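Local structure of DUF1460 domain-containing protein (Legionella pneumophila subsp. pneumophila, 2IM9) at residues I60-K65 / F280-S285. The protein is of unknown function but belongs to an N-acetylmuramoyl-L-alanine amidase-like family, so it may act on cell-wall peptides. Sequence-based numbering, arbitrary orientation.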
loop_
_atom_site.group_PDB
_atom_site.type_symbol
_atom_site.label_atom_id
_atom_site.label_comp_id
_atom_site.label_asym_id
_atom_site.label_seq_id
_atom_site.Cartn_x
_atom_site.Cartn_y
_atom_site.Cartn_z
ATOM N N ILE A 60 2.064 4.997 15.308
ATOM C CA ILE A 60 0.986 4.066 14.943
ATOM C C ILE A 60 1.529 2.831 14.205
ATOM O O ILE A 60 1.149 1.695 14.496
ATOM C CB ILE A 60 -0.091 4.783 14.117
ATOM C CG1 ILE A 60 -0.764 5.837 14.998
ATOM C CG2 ILE A 60 -1.134 3.784 13.554
ATOM C CD1 ILE A 60 -1.513 6.910 14.223
ATOM N N SER A 61 2.434 3.054 13.255
ATOM C CA SER A 61 3.049 1.931 12.571
ATOM C C SER A 61 3.783 1.013 13.573
ATOM O O SER A 61 3.682 -0.207 13.489
ATOM C CB SER A 61 3.959 2.418 11.438
ATOM O OG SER A 61 4.998 3.248 11.916
ATOM N N ALA A 62 4.461 1.606 14.559
ATOM C CA ALA A 62 5.170 0.833 15.592
ATOM C C ALA A 62 4.221 -0.001 16.451
ATOM O O ALA A 62 4.543 -1.126 16.822
ATOM C CB ALA A 62 5.995 1.740 16.466
ATOM N N TYR A 63 3.052 0.547 16.732
ATOM C CA TYR A 63 2.066 -0.110 17.600
ATOM C C TYR A 63 1.669 -1.481 17.054
ATOM O O TYR A 63 1.333 -2.395 17.818
ATOM C CB TYR A 63 0.850 0.792 17.752
ATOM C CG TYR A 63 -0.293 0.194 18.546
ATOM C CD1 TYR A 63 -0.225 0.082 19.940
ATOM C CD2 TYR A 63 -1.448 -0.251 17.899
ATOM C CE1 TYR A 63 -1.288 -0.471 20.671
ATOM C CE2 TYR A 63 -2.512 -0.800 18.611
ATOM C CZ TYR A 63 -2.429 -0.907 19.992
ATOM O OH TYR A 63 -3.487 -1.457 20.676
ATOM N N PHE A 64 1.713 -1.625 15.728
ATOM C CA PHE A 64 1.328 -2.882 15.076
ATOM C C PHE A 64 2.493 -3.802 14.738
ATOM O O PHE A 64 2.282 -4.821 14.110
ATOM C CB PHE A 64 0.515 -2.605 13.804
ATOM C CG PHE A 64 -0.808 -1.943 14.070
ATOM C CD1 PHE A 64 -1.860 -2.657 14.661
ATOM C CD2 PHE A 64 -1.003 -0.610 13.754
ATOM C CE1 PHE A 64 -3.085 -2.045 14.913
ATOM C CE2 PHE A 64 -2.229 0.018 14.008
ATOM C CZ PHE A 64 -3.269 -0.698 14.589
ATOM N N LYS A 65 3.726 -3.440 15.109
ATOM C CA LYS A 65 4.850 -4.359 14.872
ATOM C C LYS A 65 4.564 -5.712 15.532
ATOM O O LYS A 65 4.027 -5.768 16.651
ATOM C CB LYS A 65 6.176 -3.795 15.392
ATOM C CG LYS A 65 6.808 -2.755 14.481
ATOM C CD LYS A 65 7.972 -2.048 15.165
ATOM C CE LYS A 65 9.174 -2.961 15.317
ATOM N NZ LYS A 65 10.310 -2.179 15.882
ATOM N N PHE A 280 15.069 2.477 8.611
ATOM C CA PHE A 280 14.368 1.202 8.560
ATOM C C PHE A 280 13.203 1.204 7.571
ATOM O O PHE A 280 12.617 2.246 7.264
ATOM C CB PHE A 280 13.918 0.770 9.967
ATOM C CG PHE A 280 15.075 0.473 10.885
ATOM C CD1 PHE A 280 15.593 -0.813 10.982
ATOM C CD2 PHE A 280 15.697 1.503 11.583
ATOM C CE1 PHE A 280 16.712 -1.076 11.807
ATOM C CE2 PHE A 280 16.792 1.251 12.399
ATOM C CZ PHE A 280 17.296 -0.044 12.508
ATOM N N PHE A 281 12.919 0.023 7.066
ATOM C CA PHE A 281 11.774 -0.228 6.200
ATOM C C PHE A 281 10.802 -1.001 7.074
ATOM O O PHE A 281 11.053 -2.152 7.458
ATOM C CB PHE A 281 12.239 -1.031 4.990
ATOM C CG PHE A 281 11.197 -1.266 3.946
ATOM C CD1 PHE A 281 10.261 -0.276 3.600
ATOM C CD2 PHE A 281 11.216 -2.453 3.217
ATOM C CE1 PHE A 281 9.334 -0.497 2.581
ATOM C CE2 PHE A 281 10.281 -2.672 2.185
ATOM C CZ PHE A 281 9.347 -1.695 1.878
ATOM N N ARG A 282 9.710 -0.338 7.440
ATOM C CA ARG A 282 8.713 -0.946 8.317
ATOM C C ARG A 282 7.553 -1.425 7.460
ATOM O O ARG A 282 6.909 -0.636 6.791
ATOM C CB ARG A 282 8.240 0.067 9.355
ATOM C CG ARG A 282 7.227 -0.503 10.355
ATOM C CD ARG A 282 7.005 0.499 11.483
ATOM N NE ARG A 282 8.160 0.561 12.379
ATOM C CZ ARG A 282 8.354 1.530 13.266
ATOM N NH1 ARG A 282 7.482 2.527 13.379
ATOM N NH2 ARG A 282 9.431 1.502 14.045
ATOM N N GLN A 283 7.315 -2.735 7.445
ATOM C CA GLN A 283 6.306 -3.284 6.531
ATOM C C GLN A 283 5.791 -4.629 6.980
ATOM O O GLN A 283 6.385 -5.271 7.843
ATOM C CB GLN A 283 6.799 -3.373 5.065
ATOM C CG GLN A 283 8.284 -3.425 4.870
ATOM C CD GLN A 283 8.892 -4.796 5.154
ATOM O OE1 GLN A 283 8.590 -5.786 4.468
ATOM N NE2 GLN A 283 9.806 -4.839 6.122
ATOM N N ALA A 284 4.651 -5.008 6.414
ATOM C CA ALA A 284 4.052 -6.311 6.638
ATOM C C ALA A 284 4.711 -7.237 5.631
ATOM O O ALA A 284 4.556 -7.063 4.408
ATOM C CB ALA A 284 2.537 -6.241 6.431
ATOM N N SER A 285 5.469 -8.192 6.161
ATOM C CA SER A 285 6.363 -9.024 5.371
ATOM C C SER A 285 5.884 -10.467 5.292
ATOM O O SER A 285 5.749 -11.126 6.322
ATOM C CB SER A 285 7.759 -8.981 6.001
ATOM O OG SER A 285 8.612 -9.958 5.427
#
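Arg282 reaches from strand 278-285 to the end of helix 53-63 and lays its guanidinium beside Ser61 and Ala62 of the last turn and Lys65 just after it. NH1 of Arg282 donates to OG of Ser61 at 3.0 Å, with an N-H...O angle of 159°. The hydroxyl meets the edge of the guanidinium and lies in its plane. Having accepted from Arg282, this hydroxyl has one proton for the carbonyls of Ile57 and Ser58, which must share it or take it in turn. The Arg282 chain runs extended to CD, which rests 3.6 Å from CB of Ser61, and a bend at chi3 (-73°) then turns the guanidinium along the helix end.

One face of the guanidinium is covered by Ala62 and Lys65. The methyl CB of Ala62 sits over it, 3.5 Å from Arg282 NH1. On the same face lies the Lys65 chain, with CD 3.8 Å from Arg282 NE, and the two long side chains cross at about a right angle. The contact packs the end of helix 53-63 against the antiparallel sheet of this amidase-like domain, whose family is placed in the peptidase CA clan. Strand 278-285 lies in that sheet between strands 264-275 and 290-295.

Two positive ends meet at one carboxylate, with Lys65 NZ 4.2 Å from Arg282 NH2. Asp293 of strand 290-295 takes both: OD1 forms a salt bridge with Arg282 NE and OD2 one with Lys65 NZ. The shared carboxylate probably balances both charges and holds the two side chains together. Tyr98 of helix 95-107 touches the Arg282 side chain and bonds through its hydroxyl to the carbonyl O of Ser61.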